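Local coordinates for protein nigerythrin (Desulfovibrio vulgaris subsp. vulgaris, PDB 1YUZ) that reduces hydrogen peroxide as an NADH peroxidase in vitro, pairing a hemerythrin-like diiron centre with a rubredoxin-like iron centre in each subunit of a homodimer, at residues B[38-43]-B[116-121]; B[74-79]-B[147-152]. One frame throughout, in Å; residues are numbered along the deposited sequence.

Contacts 1 and 2, centred about 9 Å apart, pair the four helices around one diiron site. Contact 1 ties helix 29-56 to helix 104-132; contact 2 ties helix 60-87 to helix 136-161. Along the chain the segments alternate, 38-43, 74-79, 116-121, 147-152, one on each helix of the four-helix ferritin-like bundle. Glu40, Glu118, Glu149 and His152 bind iron, while His76 meets Glu149 from the second shell. Both contacts meet at the same iron(III) ion and share one water, and Glu118 OE1 approaches Glu149 OE2 to 2.6 Å where both bind that ion. The site thus draws its ligands from all four helices, Glu73 supplying that of helix 60-87.

Contact 1 (B[38-43]-B[116-121]); sequences AGETGA and IYETSD. With FE (Fe (III) ion), chain F.
The iron(III) half of the diiron site joins segments 38-43 and 116-121, where two buried glutamates, Glu40 and Glu118, reach a single ion from two helices. Glu40 grips it with both carboxylate oxygens, OE1 lying 2.1 Å and OE2 2.3 Å from the iron, a bidentate chelate. Glu118 uses one oxygen, with OE1 at 2.1 Å from the metal while Glu118 OE2 stays back at 3.3 Å. The two carboxylate planes are turned 70° apart, and Glu40 OE1 comes within 3.1 Å of Glu118 OE1; the cation between these acids probably offsets the repulsion of such close like charges. Helices 29-56 and 104-132 belong to the ferritin-like four-helix bundle, and the two glutamates reach its core in different shapes. The Glu118 chain runs extended beyond CG (chi2 -176°), carrying its carboxylate well out from helix 104-132, whereas Glu40 folds at chi2 (-67°) and presents both oxygens to the ion. Glu73 and Glu149 supply further carboxylate oxygens to this iron, and a water stands 2.0 Å from it. In the second shell, Tyr123 OH is hydrogen-bonded to Glu40 OE2, which probably helps to hold the chelating carboxylate in its orientation. Beside the metal, the methyl CB of Ala43 approaches Glu118 OE2 to 4.3 Å, a small nonpolar group near the oxygen that does not bind this ion.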
loop_
_atom_site.group_PDB
_atom_site.type_symbol
_atom_site.label_atom_id
_atom_site.label_comp_id
_atom_site.label_asym_id
_atom_site.label_seq_id
_atom_site.Cartn_x
_atom_site.Cartn_y
_atom_site.Cartn_z
ATOM N N ALA B 38 15.547 -9.473 13.772
ATOM C CA ALA B 38 16.578 -9.065 12.822
ATOM C C ALA B 38 15.961 -8.184 11.742
ATOM O O ALA B 38 16.492 -7.122 11.413
ATOM C CB ALA B 38 17.230 -10.292 12.192
ATOM N N GLY B 39 14.833 -8.629 11.202
ATOM C CA GLY B 39 14.158 -7.869 10.167
ATOM C C GLY B 39 13.695 -6.507 10.647
ATOM O O GLY B 39 13.839 -5.511 9.939
ATOM N N GLU B 40 13.140 -6.456 11.852
ATOM C CA GLU B 40 12.658 -5.197 12.403
ATOM C C GLU B 40 13.802 -4.256 12.738
ATOM O O GLU B 40 13.647 -3.040 12.681
ATOM C CB GLU B 40 11.802 -5.462 13.640
ATOM C CG GLU B 40 10.555 -6.294 13.336
ATOM C CD GLU B 40 9.542 -5.559 12.463
ATOM O OE1 GLU B 40 9.948 -4.810 11.543
ATOM O OE2 GLU B 40 8.332 -5.740 12.694
ATOM N N THR B 41 14.953 -4.821 13.086
ATOM C CA THR B 41 16.114 -4.008 13.397
ATOM C C THR B 41 16.532 -3.323 12.099
ATOM O O THR B 41 16.913 -2.157 12.094
ATOM C CB THR B 41 17.250 -4.882 13.960
ATOM O OG1 THR B 41 16.792 -5.520 15.162
ATOM C CG2 THR B 41 18.470 -4.038 14.292
ATOM N N GLY B 42 16.433 -4.052 10.993
ATOM C CA GLY B 42 16.768 -3.476 9.704
ATOM C C GLY B 42 15.739 -2.422 9.323
ATOM O O GLY B 42 16.085 -1.361 8.810
ATOM N N ALA B 43 14.465 -2.713 9.574
ATOM C CA ALA B 43 13.394 -1.773 9.259
ATOM C C ALA B 43 13.572 -0.478 10.040
ATOM O O ALA B 43 13.381 0.614 9.507
ATOM C CB ALA B 43 12.040 -2.394 9.581
ATOM N N ILE B 116 4.120 -4.430 3.396
ATOM C CA ILE B 116 3.245 -5.413 2.774
ATOM C C ILE B 116 3.850 -6.811 2.900
ATOM O O ILE B 116 3.141 -7.771 3.199
ATOM C CB ILE B 116 3.000 -5.049 1.297
ATOM C CG1 ILE B 116 2.115 -3.801 1.224
ATOM C CG2 ILE B 116 2.348 -6.207 0.564
ATOM C CD1 ILE B 116 2.005 -3.205 -0.169
ATOM N N TYR B 117 5.156 -6.925 2.692
ATOM C CA TYR B 117 5.813 -8.217 2.824
ATOM C C TYR B 117 5.644 -8.734 4.248
ATOM O O TYR B 117 5.332 -9.904 4.463
ATOM C CB TYR B 117 7.306 -8.105 2.487
ATOM C CG TYR B 117 8.121 -9.256 3.033
ATOM C CD1 TYR B 117 8.903 -9.102 4.176
ATOM C CD2 TYR B 117 8.045 -10.524 2.452
ATOM C CE1 TYR B 117 9.580 -10.180 4.736
ATOM C CE2 TYR B 117 8.718 -11.608 3.005
ATOM C CZ TYR B 117 9.481 -11.430 4.148
ATOM O OH TYR B 117 10.127 -12.506 4.722
ATOM N N GLU B 118 5.837 -7.859 5.227
ATOM C CA GLU B 118 5.712 -8.280 6.615
ATOM C C GLU B 118 4.293 -8.663 7.021
ATOM O O GLU B 118 4.093 -9.654 7.725
ATOM C CB GLU B 118 6.251 -7.188 7.547
ATOM C CG GLU B 118 7.724 -6.881 7.305
ATOM C CD GLU B 118 8.304 -5.879 8.288
ATOM O OE1 GLU B 118 7.915 -5.899 9.473
ATOM O OE2 GLU B 118 9.159 -5.069 7.874
ATOM N N THR B 119 3.307 -7.906 6.557
ATOM C CA THR B 119 1.927 -8.175 6.931
ATOM C C THR B 119 1.256 -9.321 6.182
ATOM O O THR B 119 0.355 -9.960 6.722
ATOM C CB THR B 119 1.053 -6.904 6.766
ATOM O OG1 THR B 119 -0.089 -6.998 7.620
ATOM C CG2 THR B 119 0.564 -6.757 5.329
ATOM N N SER B 120 1.700 -9.598 4.959
ATOM C CA SER B 120 1.071 -10.638 4.149
ATOM C C SER B 120 1.917 -11.873 3.899
ATOM O O SER B 120 1.427 -12.861 3.353
ATOM C CB SER B 120 0.672 -10.060 2.791
ATOM O OG SER B 120 1.825 -9.790 2.009
ATOM N N ASP B 121 3.183 -11.819 4.287
ATOM C CA ASP B 121 4.079 -12.935 4.051
ATOM C C ASP B 121 4.793 -13.382 5.320
ATOM O O ASP B 121 4.470 -14.425 5.882
ATOM C CB ASP B 121 5.104 -12.536 2.981
ATOM C CG ASP B 121 5.962 -13.694 2.522
ATOM O OD1 ASP B 121 6.251 -14.589 3.342
ATOM O OD2 ASP B 121 6.367 -13.695 1.341
HETATM FE FE FE F . 8.036 -4.342 10.852
HETATM O O HOH W 1 7.677 -3.017 9.449
#

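Contact 2 (B[74-79]-B[147-152]); sequences LIHIGL and LAESVH. With FE2 (Fe (II) ion), chain G; FE (Fe (III) ion), chain F.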
loop_
_atom_site.group_PDB
_atom_site.type_symbol
_atom_site.label_atom_id
_atom_site.label_comp_id
_atom_site.label_asym_id
_atom_site.label_seq_id
_atom_site.Cartn_x
_atom_site.Cartn_y
_atom_site.Cartn_z
ATOM N N LEU B 74 10.384 -0.576 16.844
ATOM C CA LEU B 74 11.128 -0.783 18.081
ATOM C C LEU B 74 10.219 -1.450 19.114
ATOM O O LEU B 74 10.677 -2.241 19.938
ATOM C CB LEU B 74 11.658 0.550 18.610
ATOM C CG LEU B 74 12.668 0.446 19.754
ATOM C CD1 LEU B 74 13.844 -0.431 19.329
ATOM C CD2 LEU B 74 13.145 1.838 20.135
ATOM N N ILE B 75 8.930 -1.122 19.068
ATOM C CA ILE B 75 7.955 -1.720 19.970
ATOM C C ILE B 75 7.840 -3.198 19.601
ATOM O O ILE B 75 7.776 -4.056 20.476
ATOM C CB ILE B 75 6.574 -1.023 19.845
ATOM C CG1 ILE B 75 6.656 0.374 20.468
ATOM C CG2 ILE B 75 5.487 -1.860 20.525
ATOM C CD1 ILE B 75 5.408 1.201 20.296
ATOM N N HIS B 76 7.827 -3.496 18.304
ATOM C CA HIS B 76 7.745 -4.879 17.846
ATOM C C HIS B 76 8.957 -5.654 18.347
ATOM O O HIS B 76 8.829 -6.769 18.849
ATOM C CB HIS B 76 7.684 -4.926 16.319
ATOM C CG HIS B 76 6.430 -4.336 15.754
ATOM N ND1 HIS B 76 6.273 -4.061 14.414
ATOM C CD2 HIS B 76 5.275 -3.962 16.353
ATOM C CE1 HIS B 76 5.076 -3.538 14.212
ATOM N NE2 HIS B 76 4.451 -3.467 15.373
ATOM N N ILE B 77 10.136 -5.063 18.207
ATOM C CA ILE B 77 11.355 -5.712 18.671
ATOM C C ILE B 77 11.248 -6.008 20.163
ATOM O O ILE B 77 11.610 -7.096 20.613
ATOM C CB ILE B 77 12.584 -4.826 18.409
ATOM C CG1 ILE B 77 12.845 -4.755 16.903
ATOM C CG2 ILE B 77 13.796 -5.376 19.155
ATOM C CD1 ILE B 77 13.859 -3.719 16.504
ATOM N N GLY B 78 10.745 -5.041 20.925
ATOM C CA GLY B 78 10.599 -5.232 22.358
ATOM C C GLY B 78 9.699 -6.406 22.691
ATOM O O GLY B 78 10.015 -7.206 23.571
ATOM N N LEU B 79 8.575 -6.515 21.990
ATOM C CA LEU B 79 7.637 -7.605 22.229
ATOM C C LEU B 79 8.259 -8.953 21.891
ATOM O O LEU B 79 8.103 -9.922 22.632
ATOM C CB LEU B 79 6.373 -7.412 21.390
ATOM C CG LEU B 79 5.497 -6.202 21.723
ATOM C CD1 LEU B 79 4.374 -6.100 20.705
ATOM C CD2 LEU B 79 4.939 -6.337 23.134
ATOM N N LEU B 147 -0.614 -6.831 12.407
ATOM C CA LEU B 147 -1.705 -5.875 12.261
ATOM C C LEU B 147 -1.207 -4.450 12.069
ATOM O O LEU B 147 -1.776 -3.686 11.290
ATOM C CB LEU B 147 -2.621 -5.937 13.480
ATOM C CG LEU B 147 -3.435 -7.230 13.583
ATOM C CD1 LEU B 147 -4.048 -7.336 14.967
ATOM C CD2 LEU B 147 -4.505 -7.259 12.507
ATOM N N ALA B 148 -0.148 -4.089 12.781
ATOM C CA ALA B 148 0.391 -2.746 12.655
ATOM C C ALA B 148 1.053 -2.545 11.297
ATOM O O ALA B 148 0.983 -1.459 10.731
ATOM C CB ALA B 148 1.394 -2.479 13.770
ATOM N N GLU B 149 1.676 -3.589 10.758
ATOM C CA GLU B 149 2.371 -3.452 9.480
ATOM C C GLU B 149 1.452 -3.057 8.333
ATOM O O GLU B 149 1.832 -2.253 7.486
ATOM C CB GLU B 149 3.109 -4.746 9.120
ATOM C CG GLU B 149 3.941 -5.348 10.255
ATOM C CD GLU B 149 5.076 -4.459 10.744
ATOM O OE1 GLU B 149 4.919 -3.220 10.784
ATOM O OE2 GLU B 149 6.128 -5.016 11.119
ATOM N N SER B 150 0.245 -3.609 8.286
ATOM C CA SER B 150 -0.641 -3.234 7.198
ATOM C C SER B 150 -1.112 -1.788 7.377
ATOM O O SER B 150 -1.408 -1.106 6.401
ATOM C CB SER B 150 -1.818 -4.208 7.092
ATOM O OG SER B 150 -2.518 -4.327 8.312
ATOM N N VAL B 151 -1.175 -1.321 8.621
ATOM C CA VAL B 151 -1.556 0.065 8.878
ATOM C C VAL B 151 -0.400 0.942 8.392
ATOM O O VAL B 151 -0.614 1.980 7.770
ATOM C CB VAL B 151 -1.815 0.309 10.383
ATOM C CG1 VAL B 151 -1.850 1.803 10.682
ATOM C CG2 VAL B 151 -3.137 -0.324 10.785
ATOM N N HIS B 152 0.828 0.515 8.659
ATOM C CA HIS B 152 1.999 1.265 8.215
ATOM C C HIS B 152 2.008 1.363 6.695
ATOM O O HIS B 152 2.338 2.406 6.127
ATOM C CB HIS B 152 3.280 0.570 8.671
ATOM C CG HIS B 152 3.440 0.512 10.157
ATOM N ND1 HIS B 152 4.382 -0.285 10.769
ATOM C CD2 HIS B 152 2.787 1.158 11.152
ATOM C CE1 HIS B 152 4.303 -0.128 12.079
ATOM N NE2 HIS B 152 3.342 0.741 12.336
HETATM FE FE FE2 G . 5.970 -1.668 10.069
HETATM FE FE FE F . 8.036 -4.342 10.852
HETATM O O HOH W 1 7.677 -3.017 9.449
#
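With chi1 at -66°, CG of His76 lies anti to its carbonyl carbon and the ring reaches across to helix 136-161, while Glu149, bent at chi2 (-62°), brings its carboxylate to meet it. This is the centre of the ferritin-like four-helix bundle, where segments 74-79 and 147-152 run nearly antiparallel with their axes 12.2 Å apart, a gap too wide for the backbones to meet, which the side chains of His76, Ala148 and Glu149 span. Glu149 bridges the two irons: OE1 binds the iron(II) ion and OE2 binds the iron(III) ion, each bond being 2.0 Å long. A water also joins both metals. His152 comes from one turn further along the helix, and its ND1 completes this segment's hold on the iron(II) ion, which Glu73 and Glu115 also bind; NE2 on the same ring is hydrogen-bonded to the backbone oxygen of Gly178. His76, in contrast, stands in the second shell of this partially reduced state. Its ring is almost perpendicular to the Glu149 carboxylate, the planes 87° apart, with CE1 lying 3.4 Å from Glu149 OE1, which sits at the ring's edge. A hydrogen bond between His76 ND1 and Glu40 OE2 ties this ring to a ligand of the iron(III) ion. CE1 of His76 also lies 4.1 Å from CE1 of His152, and the methyl CB of Ala148 meets the edge of the His76 ring, 3.6 Å from NE2.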